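Local coordinates for cellulase (Uncultured bacterium, PDB 3WX5), which hydrolyses internal beta-1,4-glucosidic bonds of cellulose as an endoglucanase of glycoside hydrolase family 12, at residues Y36-N41 with G58-T63; T47-E52 with A75-Y80; W169-A174 with V205-I210; I181-T186 with K198-D203. All coordinates share one frame; numbering follows the deposited sequence.

Contact 1 (Y36-N41 with G58-T63)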
loop_
_atom_site.group_PDB
_atom_site.type_symbol
_atom_site.label_atom_id
_atom_site.label_comp_id
_atom_site.label_asym_id
_atom_site.label_seq_id
_atom_site.Cartn_x
_atom_site.Cartn_y
_atom_site.Cartn_z
ATOM N N TYR A 36 13.843 2.378 0.210
ATOM C CA TYR A 36 12.528 1.912 0.660
ATOM C C TYR A 36 12.619 1.454 2.111
ATOM O O TYR A 36 13.709 1.326 2.661
ATOM C CB TYR A 36 11.983 0.766 -0.227
ATOM C CG TYR A 36 11.961 1.081 -1.699
ATOM C CD1 TYR A 36 11.173 2.117 -2.206
ATOM C CD2 TYR A 36 12.764 0.376 -2.589
ATOM C CE1 TYR A 36 11.240 2.465 -3.554
ATOM C CE2 TYR A 36 12.795 0.691 -3.943
ATOM C CZ TYR A 36 12.059 1.745 -4.400
ATOM O OH TYR A 36 12.119 2.082 -5.729
ATOM N N ARG A 37 11.467 1.239 2.729
ATOM C CA ARG A 37 11.390 0.720 4.086
ATOM C C ARG A 37 10.355 -0.379 4.095
ATOM O O ARG A 37 9.294 -0.207 3.502
ATOM C CB ARG A 37 10.897 1.827 4.993
ATOM C CG ARG A 37 11.121 1.573 6.462
ATOM C CD ARG A 37 11.568 2.877 7.114
ATOM N NE ARG A 37 11.082 2.931 8.474
ATOM C CZ ARG A 37 11.748 2.460 9.513
ATOM N NH1 ARG A 37 12.958 1.937 9.340
ATOM N NH2 ARG A 37 11.207 2.522 10.723
ATOM N N VAL A 38 10.601 -1.432 4.866
ATOM C CA VAL A 38 9.641 -2.519 5.008
ATOM C C VAL A 38 9.133 -2.567 6.457
ATOM O O VAL A 38 9.905 -2.372 7.411
ATOM C CB VAL A 38 10.259 -3.874 4.611
ATOM C CG1 VAL A 38 9.266 -5.033 4.871
ATOM C CG2 VAL A 38 10.676 -3.836 3.123
ATOM N N ILE A 39 7.821 -2.727 6.617
ATOM C CA ILE A 39 7.225 -2.650 7.952
ATOM C C ILE A 39 6.381 -3.884 8.174
ATOM O O ILE A 39 5.638 -4.294 7.272
ATOM C CB ILE A 39 6.363 -1.361 8.124
ATOM C CG1 ILE A 39 5.423 -1.142 6.923
ATOM C CG2 ILE A 39 7.258 -0.128 8.345
ATOM C CD1 ILE A 39 4.437 0.032 7.122
ATOM N N ASN A 40 6.495 -4.484 9.362
ATOM C CA ASN A 40 5.651 -5.613 9.720
ATOM C C ASN A 40 4.216 -5.138 9.918
ATOM O O ASN A 40 3.256 -5.750 9.403
ATOM C CB ASN A 40 6.192 -6.313 10.987
ATOM C CG ASN A 40 5.767 -7.777 11.087
ATOM O OD1 ASN A 40 5.603 -8.467 10.078
ATOM N ND2 ASN A 40 5.639 -8.272 12.327
ATOM N N ASN A 41 4.068 -4.053 10.655
ATOM C CA ASN A 41 2.841 -3.254 10.634
ATOM C C ASN A 41 1.582 -4.051 10.995
ATOM O O ASN A 41 0.580 -4.022 10.256
ATOM C CB ASN A 41 2.679 -2.593 9.247
ATOM C CG ASN A 41 1.604 -1.495 9.237
ATOM O OD1 ASN A 41 1.365 -0.832 10.255
ATOM N ND2 ASN A 41 0.975 -1.280 8.073
ATOM N N GLY A 58 14.439 -5.450 -0.634
ATOM C CA GLY A 58 13.206 -5.224 0.099
ATOM C C GLY A 58 12.137 -6.273 -0.135
ATOM O O GLY A 58 11.053 -6.180 0.454
ATOM N N ASN A 59 12.459 -7.334 -0.878
ATOM C CA ASN A 59 11.510 -8.453 -1.036
ATOM C C ASN A 59 11.185 -8.993 0.366
ATOM O O ASN A 59 12.059 -9.010 1.235
ATOM C CB ASN A 59 12.104 -9.609 -1.857
ATOM C CG ASN A 59 12.389 -9.239 -3.299
ATOM O OD1 ASN A 59 12.021 -8.166 -3.783
ATOM N ND2 ASN A 59 13.063 -10.150 -4.002
ATOM N N PHE A 60 9.953 -9.455 0.582
ATOM C CA PHE A 60 9.599 -10.047 1.881
ATOM C C PHE A 60 8.588 -11.171 1.758
ATOM O O PHE A 60 7.774 -11.188 0.831
ATOM C CB PHE A 60 9.204 -8.989 2.940
ATOM C CG PHE A 60 7.891 -8.272 2.666
ATOM C CD1 PHE A 60 6.669 -8.863 3.023
ATOM C CD2 PHE A 60 7.882 -6.996 2.114
ATOM C CE1 PHE A 60 5.444 -8.212 2.784
ATOM C CE2 PHE A 60 6.659 -6.298 1.901
ATOM C CZ PHE A 60 5.438 -6.916 2.232
ATOM N N ILE A 61 8.666 -12.138 2.669
ATOM C CA ILE A 61 7.683 -13.222 2.662
ATOM C C ILE A 61 7.105 -13.355 4.065
ATOM O O ILE A 61 7.834 -13.191 5.058
ATOM C CB ILE A 61 8.339 -14.560 2.177
ATOM C CG1 ILE A 61 7.316 -15.703 2.151
ATOM C CG2 ILE A 61 9.511 -14.934 3.082
ATOM C CD1 ILE A 61 7.761 -16.902 1.296
ATOM N N LEU A 62 5.787 -13.583 4.152
ATOM C CA LEU A 62 5.140 -13.857 5.458
ATOM C C LEU A 62 5.538 -15.279 5.875
ATOM O O LEU A 62 5.122 -16.266 5.235
ATOM C CB LEU A 62 3.613 -13.760 5.343
ATOM C CG LEU A 62 2.986 -12.359 5.444
ATOM C CD1 LEU A 62 3.031 -11.797 6.882
ATOM C CD2 LEU A 62 3.644 -11.390 4.459
ATOM N N THR A 63 6.340 -15.381 6.928
ATOM C CA THR A 63 6.750 -16.692 7.431
ATOM C C THR A 63 5.885 -17.139 8.587
ATOM O O THR A 63 5.870 -18.329 8.946
ATOM C CB THR A 63 8.234 -16.716 7.871
ATOM O OG1 THR A 63 8.433 -15.757 8.902
ATOM C CG2 THR A 63 9.158 -16.410 6.688
#
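In the beta-sandwich of a family 12 glycoside hydrolase, two sheets meet through apolar side chains, and Val-38 against Gly-58 and Phe-60 is a compact instance of that interface. Val-38 belongs to strand 36-39 in one sheet; Phe-60 lies on a strand of the other. No hydrogen bond joins the two segments; they meet by apolar packing and one carbonyl oxygen. The two methyls of Val-38 divide the work. CG1 stands anti to the backbone N (chi1 176°) and leans on the ring of Phe-60, 3.7 Å from CD2, meeting it obliquely. CG2, pointing back beside the backbone N, reaches the glycine that precedes the strand. The Phe-60 side chain rises toward Val-38 from the less common position between its own backbone N and carbonyl carbon (chi1 69°). At Val-38 an alanine would remove both methyls, which would probably open a gap beside Phe-60 CD2 and leave that ring freer to shift. Ile-53 and Val-31 also touch Val-38, so the packing extends to a neighbouring strand in each sheet. Gly-58 has positive phi (74°), which favours glycine, and a beta carbon there would point toward Val-38. As it is, the Gly-58 backbone makes the contact itself: Val-38 CG2 lies 3.6 Å from Gly-58 O.

Contact 2 (T47-E52 with A75-Y80)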
loop_
_atom_site.group_PDB
_atom_site.type_symbol
_atom_site.label_atom_id
_atom_site.label_comp_id
_atom_site.label_asym_id
_atom_site.label_seq_id
_atom_site.Cartn_x
_atom_site.Cartn_y
_atom_site.Cartn_z
ATOM N N THR A 47 -2.403 -10.632 17.353
ATOM C CA THR A 47 -1.903 -11.905 16.767
ATOM C C THR A 47 -0.507 -11.840 16.125
ATOM O O THR A 47 -0.080 -10.811 15.581
ATOM C CB THR A 47 -2.928 -12.544 15.794
ATOM O OG1 THR A 47 -3.500 -11.521 14.949
ATOM C CG2 THR A 47 -4.056 -13.169 16.605
ATOM N N ALA A 48 0.194 -12.973 16.148
ATOM C CA ALA A 48 1.584 -13.007 15.766
ATOM C C ALA A 48 1.768 -12.968 14.241
ATOM O O ALA A 48 1.051 -13.638 13.482
ATOM C CB ALA A 48 2.267 -14.259 16.357
ATOM N N GLN A 49 2.836 -12.309 13.834
ATOM C CA GLN A 49 3.234 -12.278 12.421
ATOM C C GLN A 49 4.727 -12.049 12.313
ATOM O O GLN A 49 5.264 -11.149 12.961
ATOM C CB GLN A 49 2.491 -11.144 11.701
ATOM C CG GLN A 49 2.835 -10.997 10.231
ATOM C CD GLN A 49 2.203 -9.722 9.657
ATOM O OE1 GLN A 49 0.988 -9.607 9.580
ATOM N NE2 GLN A 49 3.027 -8.725 9.404
ATOM N N CYS A 50 5.373 -12.805 11.433
ATOM C CA CYS A 50 6.766 -12.553 11.075
ATOM C C CYS A 50 6.915 -12.398 9.575
ATOM O O CYS A 50 6.243 -13.074 8.811
ATOM C CB CYS A 50 7.669 -13.706 11.528
ATOM S SG CYS A 50 7.598 -13.980 13.328
ATOM N N ILE A 51 7.816 -11.511 9.160
ATOM C CA ILE A 51 8.219 -11.460 7.752
ATOM C C ILE A 51 9.729 -11.636 7.620
ATOM O O ILE A 51 10.502 -11.059 8.403
ATOM C CB ILE A 51 7.786 -10.128 7.073
ATOM C CG1 ILE A 51 8.279 -8.903 7.859
ATOM C CG2 ILE A 51 6.242 -10.101 6.951
ATOM C CD1 ILE A 51 7.869 -7.529 7.225
ATOM N N GLU A 52 10.139 -12.337 6.571
ATOM C CA GLU A 52 11.550 -12.454 6.249
ATOM C C GLU A 52 11.883 -11.485 5.122
ATOM O O GLU A 52 11.279 -11.552 4.048
ATOM C CB GLU A 52 11.874 -13.899 5.849
ATOM C CG GLU A 52 13.306 -14.094 5.369
ATOM C CD GLU A 52 13.600 -15.560 5.050
ATOM O OE1 GLU A 52 13.870 -16.310 5.999
ATOM O OE2 GLU A 52 13.417 -15.989 3.885
ATOM N N ALA A 75 -3.510 -6.510 9.905
ATOM C CA ALA A 75 -2.104 -6.183 9.600
ATOM C C ALA A 75 -2.013 -5.744 8.148
ATOM O O ALA A 75 -2.791 -6.193 7.307
ATOM C CB ALA A 75 -1.197 -7.433 9.785
ATOM N N TYR A 76 -0.979 -4.974 7.848
ATOM C CA TYR A 76 -0.622 -4.646 6.465
ATOM C C TYR A 76 0.915 -4.595 6.375
ATOM O O TYR A 76 1.516 -3.525 6.302
ATOM C CB TYR A 76 -1.268 -3.309 6.089
ATOM C CG TYR A 76 -0.958 -2.815 4.667
ATOM C CD1 TYR A 76 -1.328 -3.550 3.541
ATOM C CD2 TYR A 76 -0.306 -1.600 4.471
ATOM C CE1 TYR A 76 -1.075 -3.055 2.223
ATOM C CE2 TYR A 76 -0.027 -1.115 3.181
ATOM C CZ TYR A 76 -0.396 -1.839 2.069
ATOM O OH TYR A 76 -0.063 -1.361 0.807
ATOM N N PRO A 77 1.566 -5.768 6.459
ATOM C CA PRO A 77 3.003 -5.831 6.123
ATOM C C PRO A 77 3.230 -5.255 4.718
ATOM O O PRO A 77 2.459 -5.557 3.794
ATOM C CB PRO A 77 3.306 -7.337 6.123
ATOM C CG PRO A 77 1.936 -8.000 5.857
ATOM C CD PRO A 77 0.940 -7.101 6.567
ATOM N N ALA A 78 4.186 -4.341 4.587
ATOM C CA ALA A 78 4.256 -3.491 3.393
ATOM C C ALA A 78 5.662 -2.948 3.153
ATOM O O ALA A 78 6.464 -2.887 4.067
ATOM C CB ALA A 78 3.272 -2.311 3.532
ATOM N N ILE A 79 5.920 -2.515 1.918
ATOM C CA ILE A 79 7.145 -1.817 1.581
ATOM C C ILE A 79 6.728 -0.442 1.044
ATOM O O ILE A 79 5.638 -0.296 0.477
ATOM C CB ILE A 79 7.985 -2.586 0.526
ATOM C CG1 ILE A 79 9.260 -1.810 0.178
ATOM C CG2 ILE A 79 7.149 -3.007 -0.724
ATOM C CD1 ILE A 79 10.356 -2.689 -0.501
ATOM N N TYR A 80 7.539 0.574 1.310
ATOM C CA TYR A 80 7.147 1.920 0.898
ATOM C C TYR A 80 8.299 2.827 0.516
ATOM O O TYR A 80 9.437 2.679 1.004
ATOM C CB TYR A 80 6.234 2.591 1.948
ATOM C CG TYR A 80 6.897 3.011 3.239
ATOM C CD1 TYR A 80 7.415 4.295 3.388
ATOM C CD2 TYR A 80 6.838 2.196 4.369
ATOM C CE1 TYR A 80 7.996 4.705 4.598
ATOM C CE2 TYR A 80 7.381 2.608 5.593
ATOM C CZ TYR A 80 7.965 3.863 5.694
ATOM O OH TYR A 80 8.486 4.288 6.902
#
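Gln-49 and Pro-77 pack against each other at a buried meeting of two sheets, and the contact is close at one end and slack at the other. The close end is the amide of Gln-49. Its chain runs extended, with CG anti to the backbone N (chi1 179°), which carries the amide across to the opposite segment. There OE1 comes to 3.1 Å from Ala-75 CB, while NE2 lies 3.6 Å from Pro-77 CB, so both ends of the amide rest against apolar carbon. Neither polar atom is wasted in this setting: NE2 donates to Asn-40 OD1 and OE1 accepts from His-67 NE2, two bonds that should fix which way round the amide sits. The slacker end is Ile-51, whose CG2 approaches Pro-77 CB only to 4.1 Å; no hydrogen bond crosses between the segments. One proline carbon, CB, thus faces both residues. Cys-50, between them on the strand, turns to the other side, where it forms a disulfide with Cys-23. Leu-62 of the adjoining strand 60-65 touches Gln-49, Ile-51 and Pro-77, while Pro-77 leads into strand 78-80, which lies between strands 36-39 and 215-225 in the other sheet.

Contact 3 (W169-A174 with V205-I210)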
loop_
_atom_site.group_PDB
_atom_site.type_symbol
_atom_site.label_atom_id
_atom_site.label_comp_id
_atom_site.label_asym_id
_atom_site.label_seq_id
_atom_site.Cartn_x
_atom_site.Cartn_y
_atom_site.Cartn_z
ATOM N N TRP A 169 -11.220 -1.136 -13.284
ATOM C CA TRP A 169 -11.288 -1.114 -11.811
ATOM C C TRP A 169 -12.677 -0.737 -11.307
ATOM O O TRP A 169 -13.305 0.177 -11.813
ATOM C CB TRP A 169 -10.267 -0.104 -11.234
ATOM C CG TRP A 169 -8.894 -0.187 -11.922
ATOM C CD1 TRP A 169 -8.542 0.389 -13.125
ATOM C CD2 TRP A 169 -7.735 -0.919 -11.475
ATOM N NE1 TRP A 169 -7.263 -0.014 -13.481
ATOM C CE2 TRP A 169 -6.743 -0.796 -12.482
ATOM C CE3 TRP A 169 -7.432 -1.656 -10.319
ATOM C CZ2 TRP A 169 -5.454 -1.327 -12.335
ATOM C CZ3 TRP A 169 -6.176 -2.248 -10.215
ATOM C CH2 TRP A 169 -5.202 -2.084 -11.231
ATOM N N GLU A 170 -13.092 -1.391 -10.228
ATOM C CA GLU A 170 -14.165 -0.901 -9.355
ATOM C C GLU A 170 -13.680 0.247 -8.509
ATOM O O GLU A 170 -12.596 0.157 -7.938
ATOM C CB GLU A 170 -14.590 -2.026 -8.402
ATOM C CG GLU A 170 -14.987 -3.330 -9.124
ATOM C CD GLU A 170 -15.289 -4.452 -8.162
ATOM O OE1 GLU A 170 -15.321 -4.192 -6.950
ATOM O OE2 GLU A 170 -15.446 -5.611 -8.605
ATOM N N VAL A 171 -14.495 1.300 -8.368
ATOM C CA VAL A 171 -14.124 2.411 -7.498
ATOM C C VAL A 171 -14.987 2.365 -6.237
ATOM O O VAL A 171 -16.219 2.263 -6.334
ATOM C CB VAL A 171 -14.303 3.780 -8.210
ATOM C CG1 VAL A 171 -13.737 4.891 -7.375
ATOM C CG2 VAL A 171 -13.610 3.768 -9.602
ATOM N N TRP A 172 -14.331 2.297 -5.076
ATOM C CA TRP A 172 -15.012 2.274 -3.759
ATOM C C TRP A 172 -14.639 3.505 -2.981
ATOM O O TRP A 172 -13.489 3.953 -3.070
ATOM C CB TRP A 172 -14.553 1.057 -2.956
ATOM C CG TRP A 172 -14.992 -0.235 -3.566
ATOM C CD1 TRP A 172 -14.517 -0.825 -4.716
ATOM C CD2 TRP A 172 -16.038 -1.064 -3.086
ATOM N NE1 TRP A 172 -15.222 -1.994 -4.976
ATOM C CE2 TRP A 172 -16.147 -2.166 -3.971
ATOM C CE3 TRP A 172 -16.844 -1.031 -1.931
ATOM C CZ2 TRP A 172 -17.064 -3.206 -3.756
ATOM C CZ3 TRP A 172 -17.776 -2.035 -1.741
ATOM C CH2 TRP A 172 -17.870 -3.122 -2.640
ATOM N N PHE A 173 -15.592 4.069 -2.230
ATOM C CA PHE A 173 -15.336 5.316 -1.509
ATOM C C PHE A 173 -15.906 5.221 -0.094
ATOM O O PHE A 173 -17.054 4.809 0.074
ATOM C CB PHE A 173 -15.995 6.512 -2.228
ATOM C CG PHE A 173 -15.867 7.815 -1.474
ATOM C CD1 PHE A 173 -14.616 8.340 -1.201
ATOM C CD2 PHE A 173 -16.982 8.424 -0.916
ATOM C CE1 PHE A 173 -14.473 9.506 -0.466
ATOM C CE2 PHE A 173 -16.852 9.591 -0.183
ATOM C CZ PHE A 173 -15.586 10.115 0.063
ATOM N N ALA A 174 -15.121 5.597 0.918
ATOM C CA ALA A 174 -15.702 5.844 2.237
ATOM C C ALA A 174 -15.318 7.219 2.733
ATOM O O ALA A 174 -14.145 7.584 2.720
ATOM C CB ALA A 174 -15.227 4.784 3.258
ATOM N N VAL A 205 -8.947 12.784 -7.761
ATOM C CA VAL A 205 -9.086 14.229 -7.777
ATOM C C VAL A 205 -10.338 14.633 -8.560
ATOM O O VAL A 205 -11.103 15.531 -8.139
ATOM C CB VAL A 205 -7.846 14.913 -8.398
ATOM C CG1 VAL A 205 -8.159 16.382 -8.750
ATOM C CG2 VAL A 205 -6.638 14.812 -7.407
ATOM N N ALA A 206 -10.496 14.052 -9.741
ATOM C CA ALA A 206 -11.674 14.392 -10.569
ATOM C C ALA A 206 -12.974 14.103 -9.845
ATOM O O ALA A 206 -13.940 14.858 -10.003
ATOM C CB ALA A 206 -11.642 13.677 -11.919
ATOM N N ARG A 207 -12.995 13.047 -9.026
ATOM C CA ARG A 207 -14.206 12.689 -8.272
ATOM C C ARG A 207 -14.473 13.566 -7.059
ATOM O O ARG A 207 -15.526 13.454 -6.432
ATOM C CB ARG A 207 -14.195 11.204 -7.851
ATOM C CG ARG A 207 -14.178 10.257 -9.039
ATOM C CD ARG A 207 -14.113 8.798 -8.644
ATOM N NE ARG A 207 -13.925 7.976 -9.826
ATOM C CZ ARG A 207 -14.907 7.644 -10.661
ATOM N NH1 ARG A 207 -16.149 8.042 -10.425
ATOM N NH2 ARG A 207 -14.626 7.020 -11.793
ATOM N N GLY A 208 -13.501 14.403 -6.704
ATOM C CA GLY A 208 -13.620 15.243 -5.537
ATOM C C GLY A 208 -13.174 14.559 -4.257
ATOM O O GLY A 208 -13.419 15.073 -3.172
ATOM N N TYR A 209 -12.501 13.413 -4.378
ATOM C CA TYR A 209 -12.092 12.644 -3.192
ATOM C C TYR A 209 -10.721 13.059 -2.675
ATOM O O TYR A 209 -10.380 12.779 -1.521
ATOM C CB TYR A 209 -12.067 11.138 -3.498
ATOM C CG TYR A 209 -13.416 10.569 -3.947
ATOM C CD1 TYR A 209 -14.603 11.089 -3.466
ATOM C CD2 TYR A 209 -13.472 9.391 -4.680
ATOM C CE1 TYR A 209 -15.850 10.542 -3.861
ATOM C CE2 TYR A 209 -14.712 8.824 -5.069
ATOM C CZ TYR A 209 -15.873 9.418 -4.669
ATOM O OH TYR A 209 -17.084 8.839 -5.005
ATOM N N ILE A 210 -9.880 13.567 -3.566
ATOM C CA ILE A 210 -8.570 14.056 -3.144
ATOM C C ILE A 210 -8.467 15.506 -3.596
ATOM O O ILE A 210 -8.774 15.831 -4.741
ATOM C CB ILE A 210 -7.429 13.216 -3.763
ATOM C CG1 ILE A 210 -7.402 11.806 -3.131
ATOM C CG2 ILE A 210 -6.074 13.898 -3.524
ATOM C CD1 ILE A 210 -6.350 10.939 -3.656
#
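Phe-173 and Tyr-209 lie almost flat on one another, an offset stack with ring centroids 3.9 Å apart and planes at 4°. Tyr-209 CE1 sits over the centre of the phenylalanine ring, and Phe-173 CD1 over that of the tyrosine; the closest atoms, Phe-173 CE1 and Tyr-209 CD1, are 3.4 Å apart. Phe-173 CG is anti to the backbone N (chi1 175°), extending the ring from its strand against the tyrosine face. The other tyrosine face takes Arg-207 CB near its rim, which sandwiches the ring. A serine in place of Tyr-209 would probably leave the Phe-173 face without its partner and let that ring turn. Beside the stack, Val-171 CG2 lies over the Arg-207 guanidinium, the partner of Asp-203, and CG1 is 3.9 Å from Arg-207 NE. Gly-208, the first residue to leave helical angles, closes a Schellman motif after helix 197-206, and the chain leaving it sets Tyr-209 over strand 167-175, against Val-159 of strand 157-164 and Ile-181 of strand 179-185.

Contact 4 (I181-T186 with K198-D203)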
loop_
_atom_site.group_PDB
_atom_site.type_symbol
_atom_site.label_atom_id
_atom_site.label_comp_id
_atom_site.label_asym_id
_atom_site.label_seq_id
_atom_site.Cartn_x
_atom_site.Cartn_y
_atom_site.Cartn_z
ATOM N N ILE A 181 -10.345 5.840 -0.794
ATOM C CA ILE A 181 -10.707 5.458 -2.155
ATOM C C ILE A 181 -9.993 4.165 -2.511
ATOM O O ILE A 181 -8.784 4.055 -2.341
ATOM C CB ILE A 181 -10.297 6.519 -3.220
ATOM C CG1 ILE A 181 -10.588 7.956 -2.733
ATOM C CG2 ILE A 181 -11.086 6.252 -4.506
ATOM C CD1 ILE A 181 -9.358 8.679 -2.147
ATOM N N ALA A 182 -10.745 3.148 -2.928
ATOM C CA ALA A 182 -10.087 1.888 -3.304
ATOM C C ALA A 182 -10.415 1.553 -4.753
ATOM O O ALA A 182 -11.589 1.589 -5.164
ATOM C CB ALA A 182 -10.535 0.771 -2.394
ATOM N N TYR A 183 -9.393 1.166 -5.507
ATOM C CA TYR A 183 -9.612 0.687 -6.872
ATOM C C TYR A 183 -9.356 -0.800 -6.863
ATOM O O TYR A 183 -8.230 -1.220 -6.667
ATOM C CB TYR A 183 -8.650 1.369 -7.859
ATOM C CG TYR A 183 -8.906 2.867 -7.956
ATOM C CD1 TYR A 183 -8.343 3.747 -7.026
ATOM C CD2 TYR A 183 -9.775 3.387 -8.924
ATOM C CE1 TYR A 183 -8.616 5.129 -7.077
ATOM C CE2 TYR A 183 -10.037 4.773 -8.998
ATOM C CZ TYR A 183 -9.449 5.629 -8.073
ATOM O OH TYR A 183 -9.783 6.972 -8.044
ATOM N N ARG A 184 -10.394 -1.594 -7.109
ATOM C CA ARG A 184 -10.228 -3.037 -7.094
ATOM C C ARG A 184 -10.207 -3.517 -8.538
ATOM O O ARG A 184 -11.212 -3.381 -9.242
ATOM C CB ARG A 184 -11.398 -3.698 -6.341
ATOM C CG ARG A 184 -11.207 -5.203 -6.153
ATOM C CD ARG A 184 -12.458 -5.891 -5.562
ATOM N NE ARG A 184 -12.030 -7.107 -4.885
ATOM C CZ ARG A 184 -12.613 -7.611 -3.797
ATOM N NH1 ARG A 184 -13.739 -7.066 -3.331
ATOM N NH2 ARG A 184 -12.064 -8.658 -3.179
ATOM N N ARG A 185 -9.148 -4.214 -8.938
ATOM C CA ARG A 185 -9.029 -4.612 -10.359
ATOM C C ARG A 185 -10.177 -5.578 -10.662
ATOM O O ARG A 185 -10.559 -6.364 -9.786
ATOM C CB ARG A 185 -7.694 -5.315 -10.613
ATOM C CG ARG A 185 -7.211 -5.166 -12.058
ATOM C CD ARG A 185 -5.825 -5.799 -12.201
ATOM N NE ARG A 185 -5.213 -5.545 -13.510
ATOM C CZ ARG A 185 -5.521 -6.195 -14.624
ATOM N NH1 ARG A 185 -6.437 -7.173 -14.608
ATOM N NH2 ARG A 185 -4.830 -5.936 -15.738
ATOM N N THR A 186 -10.769 -5.475 -11.848
ATOM C CA THR A 186 -11.952 -6.303 -12.175
ATOM C C THR A 186 -11.567 -7.772 -12.326
ATOM O O THR A 186 -12.417 -8.665 -12.178
ATOM C CB THR A 186 -12.684 -5.820 -13.455
ATOM O OG1 THR A 186 -11.764 -5.789 -14.539
ATOM C CG2 THR A 186 -13.242 -4.398 -13.270
ATOM N N LYS A 198 -0.297 7.744 -11.035
ATOM C CA LYS A 198 -0.861 9.099 -11.175
ATOM C C LYS A 198 -2.266 9.023 -11.797
ATOM O O LYS A 198 -3.132 9.827 -11.483
ATOM C CB LYS A 198 0.056 9.958 -12.064
ATOM C CG LYS A 198 -0.305 11.450 -12.166
ATOM C CD LYS A 198 -0.273 12.121 -10.799
ATOM C CE LYS A 198 -0.592 13.633 -10.829
ATOM N NZ LYS A 198 -1.002 14.225 -12.150
ATOM N N ALA A 199 -2.497 8.026 -12.645
ATOM C CA ALA A 199 -3.843 7.892 -13.265
ATOM C C ALA A 199 -4.895 7.749 -12.167
ATOM O O ALA A 199 -5.970 8.371 -12.238
ATOM C CB ALA A 199 -3.897 6.704 -14.217
ATOM N N PHE A 200 -4.604 6.933 -11.147
ATOM C CA PHE A 200 -5.555 6.760 -10.036
ATOM C C PHE A 200 -5.725 8.024 -9.228
ATOM O O PHE A 200 -6.833 8.380 -8.833
ATOM C CB PHE A 200 -5.117 5.597 -9.118
ATOM C CG PHE A 200 -5.006 4.285 -9.830
ATOM C CD1 PHE A 200 -3.832 3.937 -10.486
ATOM C CD2 PHE A 200 -6.145 3.484 -10.021
ATOM C CE1 PHE A 200 -3.722 2.778 -11.241
ATOM C CE2 PHE A 200 -6.030 2.277 -10.706
ATOM C CZ PHE A 200 -4.813 1.924 -11.329
ATOM N N ILE A 201 -4.604 8.654 -8.890
ATOM C CA ILE A 201 -4.651 9.921 -8.237
ATOM C C ILE A 201 -5.521 10.946 -8.956
ATOM O O ILE A 201 -6.401 11.557 -8.339
ATOM C CB ILE A 201 -3.229 10.496 -8.025
ATOM C CG1 ILE A 201 -2.418 9.515 -7.168
ATOM C CG2 ILE A 201 -3.345 11.852 -7.372
ATOM C CD1 ILE A 201 -0.927 9.966 -6.874
ATOM N N ASP A 202 -5.338 11.085 -10.271
ATOM C CA ASP A 202 -6.079 12.088 -11.037
ATOM C C ASP A 202 -7.563 11.728 -11.105
ATOM O O ASP A 202 -8.407 12.616 -11.128
ATOM C CB ASP A 202 -5.510 12.230 -12.467
ATOM C CG ASP A 202 -4.199 13.028 -12.511
ATOM O OD1 ASP A 202 -3.750 13.518 -11.449
ATOM O OD2 ASP A 202 -3.569 13.082 -13.595
ATOM N N ASP A 203 -7.884 10.430 -11.098
ATOM C CA ASP A 203 -9.303 10.025 -11.098
ATOM C C ASP A 203 -9.938 10.399 -9.759
ATOM O O ASP A 203 -11.044 10.950 -9.703
ATOM C CB ASP A 203 -9.436 8.519 -11.368
ATOM C CG ASP A 203 -10.874 8.037 -11.277
ATOM O OD1 ASP A 203 -11.633 8.183 -12.275
ATOM O OD2 ASP A 203 -11.276 7.591 -10.182
#
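Tyr-183 reaches from its strand to the helix and is held there in two ways, by a hydrogen bond from its hydroxyl and by an aromatic edge on its ring. The hydroxyl OH donates to Asp-203 OD2 at 2.7 Å, on the anti lone pair of that oxygen. Asp-203 CG is anti to its backbone N (chi1 176°), which swings the carboxylate off the helix toward the strand. The acceptor lies at the edge of the ring, close to its plane, although the carboxylate itself is turned 74° from the phenol. Over one face, offset toward the rim, stands Phe-200 CD2, 3.5 Å from Tyr-183 CG. The two rings form a T-shaped pair, Phe-200 giving its edge, with planes at 70°. In the second shell, Arg-207 NE forms a salt bridge with Asp-203 OD2. That oxygen therefore serves a phenol and a guanidinium together, which probably favours its charged form. Phe-200 meets Trp-169 edge-to-face in turn, and Leu-142 and Leu-164 touch both rings of the T-shaped pair. Successive inward-facing positions one helical turn apart, Phe-200 and Asp-203, thus grip a single tyrosine, fastening the lone helix 197-206 to a sheet of the family 12 beta-sandwich.

Overall arrangement
From the N terminus, strand 36-39 and residues 47-52 come first; contact 1 then closes when 58-63 returns to 36-41, and contact 2 when 75-80 returns to 47-52. Their segments alternate, so the two loops cross, and together they tie the two sheets at one end of the sandwich, with centres 6 Å apart. Much later, strands 167-175 and 179-185 run side by side before the chain enters helix 197-206. Contact 4 closes the shorter loop, from 181-186 to 198-203, and lies within the longer one of contact 3, from 169-174 to 205-210. This second pair anchors the helix and its exit to the sheet, with contacts 1 and 3 about 28 Å apart between centres.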